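Local coordinates for protein D-alanyl-lipoteichoic acid synthetase (Streptococcus pneumoniae, PDB 3BMA) that probably acts in the D-alanylation of lipoteichoic acid at the cell membrane, as a member of a family related to SGNH hydrolases, at residues A231-N236 with L352-W357; N246-E251 with M346-H351; K255-L260 with M304-L309. The protein carries 1 engineered substitution. All coordinates share one frame; numbering follows the deposited sequence.

Contact 1 of 3, residues A231-N236 with L352-W357; sequences ADAEKN and LGWLGW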
loop_
_atom_site.group_PDB
_atom_site.type_symbol
_atom_site.label_atom_id
_atom_site.label_comp_id
_atom_site.label_asym_id
_atom_site.label_seq_id
_atom_site.Cartn_x
_atom_site.Cartn_y
_atom_site.Cartn_z
ATOM N N ALA C 231 -48.037 3.739 -43.106
ATOM C CA ALA C 231 -47.882 2.915 -44.308
ATOM C C ALA C 231 -46.821 1.833 -44.140
ATOM O O ALA C 231 -46.930 0.756 -44.728
ATOM C CB ALA C 231 -47.564 3.792 -45.516
ATOM N N ASP C 232 -45.799 2.136 -43.343
ATOM C CA ASP C 232 -44.745 1.185 -43.000
ATOM C C ASP C 232 -45.295 0.093 -42.082
ATOM O O ASP C 232 -44.973 -1.084 -42.241
ATOM C CB ASP C 232 -43.577 1.922 -42.325
ATOM C CG ASP C 232 -42.403 1.006 -41.995
ATOM O OD1 ASP C 232 -42.034 0.163 -42.843
ATOM O OD2 ASP C 232 -41.836 1.144 -40.887
ATOM N N ALA C 233 -46.142 0.501 -41.141
ATOM C CA ALA C 233 -46.725 -0.398 -40.151
ATOM C C ALA C 233 -47.786 -1.337 -40.733
ATOM O O ALA C 233 -47.885 -2.486 -40.311
ATOM C CB ALA C 233 -47.293 0.400 -38.986
ATOM N N GLU C 234 -48.569 -0.845 -41.694
ATOM C CA GLU C 234 -49.573 -1.659 -42.391
ATOM C C GLU C 234 -48.914 -2.724 -43.262
ATOM O O GLU C 234 -49.420 -3.842 -43.380
ATOM C CB GLU C 234 -50.477 -0.780 -43.260
ATOM C CG GLU C 234 -51.550 -0.017 -42.493
ATOM C CD GLU C 234 -52.142 1.143 -43.284
ATOM O OE1 GLU C 234 -51.505 1.608 -44.256
ATOM O OE2 GLU C 234 -53.250 1.597 -42.924
ATOM N N LYS C 235 -47.782 -2.356 -43.861
ATOM C CA LYS C 235 -46.984 -3.233 -44.716
ATOM C C LYS C 235 -46.280 -4.330 -43.912
ATOM O O LYS C 235 -46.015 -5.416 -44.431
ATOM C CB LYS C 235 -45.947 -2.390 -45.467
ATOM C CG LYS C 235 -45.360 -3.015 -46.723
ATOM C CD LYS C 235 -44.626 -1.959 -47.545
ATOM C CE LYS C 235 -43.819 -2.572 -48.681
ATOM N NZ LYS C 235 -42.544 -3.179 -48.202
ATOM N N ASN C 236 -45.992 -4.040 -42.644
ATOM C CA ASN C 236 -45.201 -4.934 -41.798
ATOM C C ASN C 236 -45.950 -5.623 -40.649
ATOM O O ASN C 236 -45.328 -6.217 -39.766
ATOM C CB ASN C 236 -43.962 -4.198 -41.279
ATOM C CG ASN C 236 -42.934 -3.966 -42.365
ATOM O OD1 ASN C 236 -42.162 -4.862 -42.702
ATOM N ND2 ASN C 236 -42.918 -2.762 -42.918
ATOM N N LEU C 352 -42.802 -0.318 -27.374
ATOM C CA LEU C 352 -43.257 0.824 -28.167
ATOM C C LEU C 352 -42.639 0.776 -29.550
ATOM O O LEU C 352 -41.487 0.371 -29.716
ATOM C CB LEU C 352 -42.856 2.143 -27.496
ATOM C CG LEU C 352 -43.871 3.034 -26.771
ATOM C CD1 LEU C 352 -44.644 2.290 -25.703
ATOM C CD2 LEU C 352 -43.155 4.232 -26.159
ATOM N N GLY C 353 -43.418 1.194 -30.539
ATOM C CA GLY C 353 -42.943 1.290 -31.905
ATOM C C GLY C 353 -43.922 2.062 -32.757
ATOM O O GLY C 353 -45.066 2.295 -32.347
ATOM N N TRP C 354 -43.451 2.453 -33.938
ATOM C CA TRP C 354 -44.246 3.125 -34.966
ATOM C C TRP C 354 -44.973 4.381 -34.475
ATOM O O TRP C 354 -44.335 5.391 -34.180
ATOM C CB TRP C 354 -45.204 2.141 -35.662
ATOM C CG TRP C 354 -44.524 1.131 -36.561
ATOM C CD1 TRP C 354 -43.665 1.393 -37.592
ATOM C CD2 TRP C 354 -44.681 -0.295 -36.525
ATOM N NE1 TRP C 354 -43.266 0.220 -38.190
ATOM C CE2 TRP C 354 -43.876 -0.831 -37.557
ATOM C CE3 TRP C 354 -45.425 -1.173 -35.718
ATOM C CZ2 TRP C 354 -43.787 -2.204 -37.803
ATOM C CZ3 TRP C 354 -45.337 -2.540 -35.963
ATOM C CH2 TRP C 354 -44.523 -3.040 -37.001
ATOM N N LEU C 355 -46.299 4.313 -34.383
ATOM C CA LEU C 355 -47.112 5.443 -33.923
ATOM C C LEU C 355 -46.955 5.691 -32.422
ATOM O O LEU C 355 -47.171 6.806 -31.949
ATOM C CB LEU C 355 -48.590 5.241 -34.294
ATOM C CG LEU C 355 -49.170 5.892 -35.562
ATOM C CD1 LEU C 355 -48.363 5.609 -36.826
ATOM C CD2 LEU C 355 -50.621 5.463 -35.757
ATOM N N GLY C 356 -46.559 4.652 -31.688
ATOM C CA GLY C 356 -46.260 4.764 -30.258
ATOM C C GLY C 356 -45.035 5.611 -29.960
ATOM O O GLY C 356 -44.927 6.193 -28.883
ATOM N N TRP C 357 -44.112 5.674 -30.919
ATOM C CA TRP C 357 -42.957 6.562 -30.836
ATOM C C TRP C 357 -43.344 8.030 -30.980
ATOM O O TRP C 357 -42.668 8.915 -30.446
ATOM C CB TRP C 357 -41.923 6.219 -31.907
ATOM C CG TRP C 357 -40.991 5.059 -31.607
ATOM C CD1 TRP C 357 -40.617 4.080 -32.480
ATOM C CD2 TRP C 357 -40.301 4.773 -30.372
ATOM N NE1 TRP C 357 -39.752 3.204 -31.875
ATOM C CE2 TRP C 357 -39.542 3.602 -30.583
ATOM C CE3 TRP C 357 -40.257 5.387 -29.111
ATOM C CZ2 TRP C 357 -38.749 3.031 -29.582
ATOM C CZ3 TRP C 357 -39.466 4.818 -28.117
ATOM C CH2 TRP C 357 -38.723 3.653 -28.361
#

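Contact 2 of 3, residues N246-E251 with M346-H351; sequences NYFYNE and MKDTIH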
loop_
_atom_site.group_PDB
_atom_site.type_symbol
_atom_site.label_atom_id
_atom_site.label_comp_id
_atom_site.label_asym_id
_atom_site.label_seq_id
_atom_site.Cartn_x
_atom_site.Cartn_y
_atom_site.Cartn_z
ATOM N N ASN C 246 -44.198 -8.537 -38.494
ATOM C CA ASN C 246 -44.077 -9.799 -39.233
ATOM C C ASN C 246 -42.946 -10.698 -38.744
ATOM O O ASN C 246 -43.129 -11.908 -38.586
ATOM C CB ASN C 246 -43.901 -9.526 -40.732
ATOM C CG ASN C 246 -45.162 -8.984 -41.386
ATOM O OD1 ASN C 246 -46.265 -9.103 -40.848
ATOM N ND2 ASN C 246 -45.001 -8.384 -42.561
ATOM N N TYR C 247 -41.790 -10.085 -38.496
ATOM C CA TYR C 247 -40.583 -10.787 -38.074
ATOM C C TYR C 247 -40.726 -11.357 -36.661
ATOM O O TYR C 247 -40.312 -12.487 -36.403
ATOM C CB TYR C 247 -39.390 -9.833 -38.135
ATOM C CG TYR C 247 -38.209 -10.342 -38.931
ATOM C CD1 TYR C 247 -38.156 -10.175 -40.319
ATOM C CD2 TYR C 247 -37.136 -10.969 -38.300
ATOM C CE1 TYR C 247 -37.067 -10.634 -41.059
ATOM C CE2 TYR C 247 -36.041 -11.434 -39.030
ATOM C CZ TYR C 247 -36.013 -11.262 -40.408
ATOM O OH TYR C 247 -34.932 -11.719 -41.132
ATOM N N PHE C 248 -41.325 -10.575 -35.762
ATOM C CA PHE C 248 -41.522 -10.983 -34.367
ATOM C C PHE C 248 -42.574 -12.082 -34.205
ATOM O O PHE C 248 -42.391 -13.004 -33.404
ATOM C CB PHE C 248 -41.886 -9.779 -33.485
ATOM C CG PHE C 248 -42.074 -10.128 -32.031
ATOM C CD1 PHE C 248 -40.979 -10.196 -31.176
ATOM C CD2 PHE C 248 -43.343 -10.398 -31.516
ATOM C CE1 PHE C 248 -41.143 -10.524 -29.834
ATOM C CE2 PHE C 248 -43.516 -10.725 -30.173
ATOM C CZ PHE C 248 -42.415 -10.790 -29.333
ATOM N N TYR C 249 -43.677 -11.960 -34.944
ATOM C CA TYR C 249 -44.790 -12.907 -34.865
ATOM C C TYR C 249 -44.374 -14.323 -35.257
ATOM O O TYR C 249 -44.772 -15.282 -34.602
ATOM C CB TYR C 249 -45.972 -12.432 -35.720
ATOM C CG TYR C 249 -47.159 -13.372 -35.723
ATOM C CD1 TYR C 249 -47.431 -14.179 -36.829
ATOM C CD2 TYR C 249 -48.013 -13.454 -34.620
ATOM C CE1 TYR C 249 -48.520 -15.047 -36.838
ATOM C CE2 TYR C 249 -49.107 -14.322 -34.619
ATOM C CZ TYR C 249 -49.353 -15.113 -35.732
ATOM O OH TYR C 249 -50.429 -15.968 -35.744
ATOM N N ASN C 250 -43.568 -14.435 -36.312
ATOM C CA ASN C 250 -43.070 -15.725 -36.795
ATOM C C ASN C 250 -42.141 -16.441 -35.817
ATOM O O ASN C 250 -42.175 -17.669 -35.711
ATOM C CB ASN C 250 -42.351 -15.556 -38.138
ATOM C CG ASN C 250 -43.295 -15.194 -39.272
ATOM O OD1 ASN C 250 -44.441 -15.649 -39.320
ATOM N ND2 ASN C 250 -42.809 -14.379 -40.202
ATOM N N GLU C 251 -41.331 -15.668 -35.100
ATOM C CA GLU C 251 -40.248 -16.221 -34.289
ATOM C C GLU C 251 -40.609 -16.557 -32.840
ATOM O O GLU C 251 -40.164 -17.579 -32.314
ATOM C CB GLU C 251 -39.019 -15.309 -34.351
ATOM C CG GLU C 251 -38.269 -15.388 -35.682
ATOM C CD GLU C 251 -37.361 -14.192 -35.943
ATOM O OE1 GLU C 251 -37.052 -13.438 -34.992
ATOM O OE2 GLU C 251 -36.952 -14.009 -37.109
ATOM N N MET C 346 -47.843 -0.263 -30.929
ATOM C CA MET C 346 -46.967 -1.306 -30.442
ATOM C C MET C 346 -46.188 -1.926 -31.597
ATOM O O MET C 346 -46.729 -2.109 -32.695
ATOM C CB MET C 346 -47.817 -2.370 -29.755
ATOM C CG MET C 346 -47.268 -2.896 -28.446
ATOM S SD MET C 346 -47.853 -1.998 -27.003
ATOM C CE MET C 346 -46.502 -0.840 -26.805
ATOM N N LYS C 347 -44.917 -2.231 -31.351
ATOM C CA LYS C 347 -44.078 -2.926 -32.330
ATOM C C LYS C 347 -44.242 -4.440 -32.178
ATOM O O LYS C 347 -44.305 -5.172 -33.169
ATOM C CB LYS C 347 -42.608 -2.507 -32.180
ATOM C CG LYS C 347 -41.623 -3.221 -33.114
ATOM C CD LYS C 347 -41.714 -2.735 -34.565
ATOM C CE LYS C 347 -40.570 -1.791 -34.923
ATOM N NZ LYS C 347 -40.666 -0.482 -34.231
ATOM N N ASP C 348 -44.315 -4.898 -30.930
ATOM C CA ASP C 348 -44.530 -6.312 -30.629
ATOM C C ASP C 348 -45.497 -6.508 -29.450
ATOM O O ASP C 348 -46.558 -5.891 -29.411
ATOM C CB ASP C 348 -43.193 -7.051 -30.430
ATOM C CG ASP C 348 -42.219 -6.313 -29.519
ATOM O OD1 ASP C 348 -42.589 -5.982 -28.370
ATOM O OD2 ASP C 348 -41.065 -6.090 -29.952
ATOM N N THR C 349 -45.138 -7.372 -28.507
ATOM C CA THR C 349 -45.984 -7.646 -27.349
ATOM C C THR C 349 -45.842 -6.593 -26.241
ATOM O O THR C 349 -46.809 -6.292 -25.534
ATOM C CB THR C 349 -45.735 -9.079 -26.777
ATOM O OG1 THR C 349 -46.417 -9.231 -25.529
ATOM C CG2 THR C 349 -44.250 -9.349 -26.551
ATOM N N ILE C 350 -44.640 -6.036 -26.095
ATOM C CA ILE C 350 -44.306 -5.208 -24.935
ATOM C C ILE C 350 -43.588 -3.898 -25.267
ATOM O O ILE C 350 -43.485 -3.014 -24.411
ATOM C CB ILE C 350 -43.467 -6.001 -23.886
ATOM C CG1 ILE C 350 -42.293 -6.725 -24.561
ATOM C CG2 ILE C 350 -44.360 -6.965 -23.088
ATOM C CD1 ILE C 350 -41.249 -7.259 -23.599
ATOM N N HIS C 351 -43.104 -3.771 -26.500
ATOM C CA HIS C 351 -42.288 -2.619 -26.888
ATOM C C HIS C 351 -43.031 -1.588 -27.715
ATOM O O HIS C 351 -43.781 -1.937 -28.630
ATOM C CB HIS C 351 -41.029 -3.062 -27.639
ATOM C CG HIS C 351 -40.129 -3.945 -26.834
ATOM N ND1 HIS C 351 -39.678 -5.163 -27.293
ATOM C CD2 HIS C 351 -39.614 -3.796 -25.590
ATOM C CE1 HIS C 351 -38.916 -5.722 -26.371
ATOM N NE2 HIS C 351 -38.862 -4.912 -25.327
#

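Contact 3 of 3, residues K255-L260 with M304-L309; sequences KDLKKL and MDYAGL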
loop_
_atom_site.group_PDB
_atom_site.type_symbol
_atom_site.label_atom_id
_atom_site.label_comp_id
_atom_site.label_asym_id
_atom_site.label_seq_id
_atom_site.Cartn_x
_atom_site.Cartn_y
_atom_site.Cartn_z
ATOM N N LYS C 255 -45.574 -20.562 -33.749
ATOM C CA LYS C 255 -45.679 -22.001 -33.484
ATOM C C LYS C 255 -46.079 -22.347 -32.041
ATOM O O LYS C 255 -46.517 -23.467 -31.768
ATOM C CB LYS C 255 -44.405 -22.755 -33.909
ATOM C CG LYS C 255 -43.143 -22.447 -33.098
ATOM C CD LYS C 255 -42.241 -21.421 -33.783
ATOM C CE LYS C 255 -41.441 -22.043 -34.926
ATOM N NZ LYS C 255 -40.526 -21.053 -35.553
ATOM N N ASP C 256 -45.938 -21.384 -31.131
ATOM C CA ASP C 256 -46.307 -21.576 -29.724
ATOM C C ASP C 256 -47.741 -21.131 -29.414
ATOM O O ASP C 256 -48.199 -21.254 -28.276
ATOM C CB ASP C 256 -45.319 -20.845 -28.804
ATOM C CG ASP C 256 -43.971 -21.543 -28.710
ATOM O OD1 ASP C 256 -43.365 -21.509 -27.617
ATOM O OD2 ASP C 256 -43.511 -22.121 -29.719
ATOM N N LEU C 257 -48.443 -20.648 -30.441
ATOM C CA LEU C 257 -49.767 -20.018 -30.314
ATOM C C LEU C 257 -50.839 -20.871 -29.620
ATOM O O LEU C 257 -51.738 -20.333 -28.970
ATOM C CB LEU C 257 -50.251 -19.546 -31.696
ATOM C CG LEU C 257 -51.487 -18.649 -31.840
ATOM C CD1 LEU C 257 -51.193 -17.464 -32.743
ATOM C CD2 LEU C 257 -52.688 -19.437 -32.354
ATOM N N LYS C 258 -50.729 -22.190 -29.752
ATOM C CA LYS C 258 -51.672 -23.122 -29.133
ATOM C C LYS C 258 -51.602 -23.104 -27.603
ATOM O O LYS C 258 -52.636 -23.039 -26.935
ATOM C CB LYS C 258 -51.454 -24.541 -29.671
ATOM C CG LYS C 258 -51.812 -24.710 -31.151
ATOM C CD LYS C 258 -51.160 -25.947 -31.766
ATOM C CE LYS C 258 -51.908 -27.229 -31.418
ATOM N NZ LYS C 258 -51.217 -28.432 -31.959
ATOM N N LYS C 259 -50.386 -23.140 -27.057
ATOM C CA LYS C 259 -50.196 -23.175 -25.602
ATOM C C LYS C 259 -50.208 -21.791 -24.939
ATOM O O LYS C 259 -50.363 -21.686 -23.717
ATOM C CB LYS C 259 -48.930 -23.957 -25.223
ATOM C CG LYS C 259 -47.612 -23.321 -25.648
ATOM C CD LYS C 259 -46.442 -23.995 -24.956
ATOM C CE LYS C 259 -45.123 -23.346 -25.334
ATOM N NZ LYS C 259 -43.975 -23.964 -24.612
ATOM N N LEU C 260 -50.059 -20.743 -25.749
ATOM C CA LEU C 260 -50.020 -19.360 -25.259
ATOM C C LEU C 260 -51.392 -18.813 -24.851
ATOM O O LEU C 260 -51.471 -17.789 -24.170
ATOM C CB LEU C 260 -49.368 -18.432 -26.297
ATOM C CG LEU C 260 -47.848 -18.486 -26.504
ATOM C CD1 LEU C 260 -47.442 -17.640 -27.707
ATOM C CD2 LEU C 260 -47.076 -18.061 -25.253
ATOM N N MET C 304 -52.955 -9.434 -24.796
ATOM C CA MET C 304 -53.259 -9.639 -23.382
ATOM C C MET C 304 -54.659 -10.231 -23.148
ATOM O O MET C 304 -54.890 -10.900 -22.139
ATOM C CB MET C 304 -52.972 -8.368 -22.557
ATOM C CG MET C 304 -54.140 -7.451 -22.229
ATOM S SD MET C 304 -53.629 -6.166 -21.053
ATOM C CE MET C 304 -52.859 -5.006 -22.152
ATOM N N ASP C 305 -55.571 -9.990 -24.091
ATOM C CA ASP C 305 -56.882 -10.641 -24.107
ATOM C C ASP C 305 -56.738 -12.120 -24.451
ATOM O O ASP C 305 -57.425 -12.966 -23.875
ATOM C CB ASP C 305 -57.823 -9.964 -25.112
ATOM C CG ASP C 305 -58.346 -8.619 -24.623
ATOM O OD1 ASP C 305 -58.298 -8.348 -23.403
ATOM O OD2 ASP C 305 -58.816 -7.831 -25.472
ATOM N N TYR C 306 -55.838 -12.416 -25.390
ATOM C CA TYR C 306 -55.543 -13.790 -25.797
ATOM C C TYR C 306 -54.815 -14.566 -24.700
ATOM O O TYR C 306 -55.182 -15.702 -24.394
ATOM C CB TYR C 306 -54.727 -13.817 -27.098
ATOM C CG TYR C 306 -54.554 -15.204 -27.684
ATOM C CD1 TYR C 306 -55.567 -15.787 -28.449
ATOM C CD2 TYR C 306 -53.382 -15.936 -27.476
ATOM C CE1 TYR C 306 -55.419 -17.063 -28.990
ATOM C CE2 TYR C 306 -53.225 -17.214 -28.012
ATOM C CZ TYR C 306 -54.247 -17.770 -28.767
ATOM O OH TYR C 306 -54.104 -19.028 -29.302
ATOM N N ALA C 307 -53.791 -13.944 -24.115
ATOM C CA ALA C 307 -52.961 -14.584 -23.094
ATOM C C ALA C 307 -53.582 -14.566 -21.698
ATOM O O ALA C 307 -53.129 -15.287 -20.813
ATOM C CB ALA C 307 -51.573 -13.962 -23.067
ATOM N N GLY C 308 -54.606 -13.739 -21.499
ATOM C CA GLY C 308 -55.311 -13.683 -20.215
ATOM C C GLY C 308 -54.657 -12.791 -19.178
ATOM O O GLY C 308 -54.908 -12.933 -17.978
ATOM N N LEU C 309 -53.818 -11.870 -19.644
ATOM C CA LEU C 309 -53.152 -10.895 -18.785
ATOM C C LEU C 309 -54.172 -9.840 -18.349
ATOM O O LEU C 309 -54.719 -9.116 -19.181
ATOM C CB LEU C 309 -51.977 -10.259 -19.543
ATOM C CG LEU C 309 -50.762 -9.569 -18.898
ATOM C CD1 LEU C 309 -51.027 -8.121 -18.502
ATOM C CD2 LEU C 309 -50.222 -10.361 -17.727
#

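Contact 1 of 3, residues A231-N236 with L352-W357
W354, in the turn that leads into helix 355-369, docks its indole on the last turn of helix 222-235, where D232, A233 and N236 receive it. The closest CA pair across the contact is A233 and W354, 6.7 Å apart. The methyl group of A233 stands over one face of the indole: CB is 3.7 Å from the centroid of the five-membered ring and only 12° off its normal, a CH-pi contact. The nitrogen edge of the same ring is held by polar chemistry. W354 NE1 donates to D232 OD2 at 3.2 Å, a somewhat bent bond with an N-H...O angle of 146°. The oxygen lies near the plane of the indole, but the donor reaches it from above the carboxylate plane, the two flat groups being nearly perpendicular. D232 presents this oxygen because its CG swings anti to the backbone N (chi1 -177°). On the six-membered ring next to NE1, N236 CB touches W354 CZ2 obliquely at 4.0 Å. The amide of N236 turns back to its own helix, ND2 giving D232 O a short hydrogen bond of 2.7 Å that occupies this carbonyl near the helix end. One indole thus meets a methyl group on a face, a carboxylate on an edge and a methylene at CZ2, beside the nitrogen edge. K347 lies across the opposite face in a cation-pi contact, so the ring is sandwiched between aliphatic and cationic groups. W354 N is bonded to D56 OD1, and its side chain also touches V229, one turn back in helix 222-235. L355 extends the interface along E226, V229 and K230, seating the start of helix 355-369 beside helix 222-235.

Contact 2 of 3, residues N246-E251 with M346-H351
F248 lays its ring over D348 CB and meets T349 obliquely at its tip, joining helix 246-253 to the loop before helix 355-369. The tight part is the face of the ring: D348 CB sits 3.5 Å from its centroid, 12° off the normal, in a CH-pi contact. A chi1 of -179° extends the ring of F248 from the helix onto the buried aspartate. Beyond this methylene the carboxylate is fixed within its own loop. OD1 accepts from I350 N at 3.1 Å and H351 N at 2.9 Å, an Asx turn and Asx motif, while OD2 offers its syn lone pair to H351 ND1 at 3.1 Å. The D-x-x-H spacing recalls block V of SGNH hydrolases, consistent with an active-site loop. Toward the solvent side the fit is less direct: T349 CG2 meets F248 CZ at 3.6 Å, T349 and F248 are both partly exposed, and no hydrogen bond crosses between the segments. H351 also touches S50 and E51, in the loop after strand 43-47, and T349 pairs its backbone with N300, between strand 291-296 and helix 301-307.

Contact 3 of 3, residues K255-L260 with M304-L309
The closest CA pair, L260 and A307, is 6.0 Å apart, the first in an irregular turn with helical phi/psi at 257-260, the second at the end of helix 301-307, which G308 leaves with a positive phi of 84°. The main-chain fit is close here, L260 O lying 3.7 Å from A307 CA. The side chain that does most of the bridging is Y306. Its chi1 of -172° swings the phenol away from its own backbone N, and the ring reaches from the helix across to the 257-260 turn. At its end OH donates to L257 O, a short hydrogen bond of 2.7 Å. The acceptor lies at the ring edge, near the phenol plane, whereas the hydroxyl stands above the carbonyl plane of L257, 38° out of it, and so misses the usual lone-pair direction. L257 also touches the hydroxyl with its side chain: CD2 comes within 3.4 Å of Y306 OH, and the leucine and tyrosine side chains cross at about a right angle. The phenol oxygen therefore has both a backbone acceptor and a methyl group beside it. Along the ring, CE2 passes obliquely by the main chain of L260, at 4.0 Å from L260 C, and L260 CB is a looser neighbour of the same atom at 4.4 Å. Within the segment D256 O accepts from L260 N at 3.2 Å, closing the turn in which L257 O lies. Backbone hydrogen bonds between Y306 and D262 and between A307 and Q264 continue the attachment beyond L260. L260 packs on I253 of helix 246-253, while L309 reaches Y314 of helix 311-326. The turn thus lies between helix 246-253 and the end of helix 301-307.

In the fold
Contact 2 lies between the other two, touching both; contacts 1 and 3 stay about 12 Å apart at their nearest atoms. Contacts 1 and 2, their centres about 11 Å apart, meet through a probable hydrogen bond from N246 N to N236 O, and their second segments are consecutive, 346-351 running into 352-357. Contact 3 lies farther from the chain centre, about 14 Å from contact 2 between centres, and meets it where L257 CD1 packs on Y249 OH. All are partly buried. Contact 1 combines an indole-carboxylate bond with a methyl on the ring face; contact 2 crosses by apolar packing beside a densely bonded aspartate; contact 3 relies on a phenol-to-carbonyl bond and main-chain proximity.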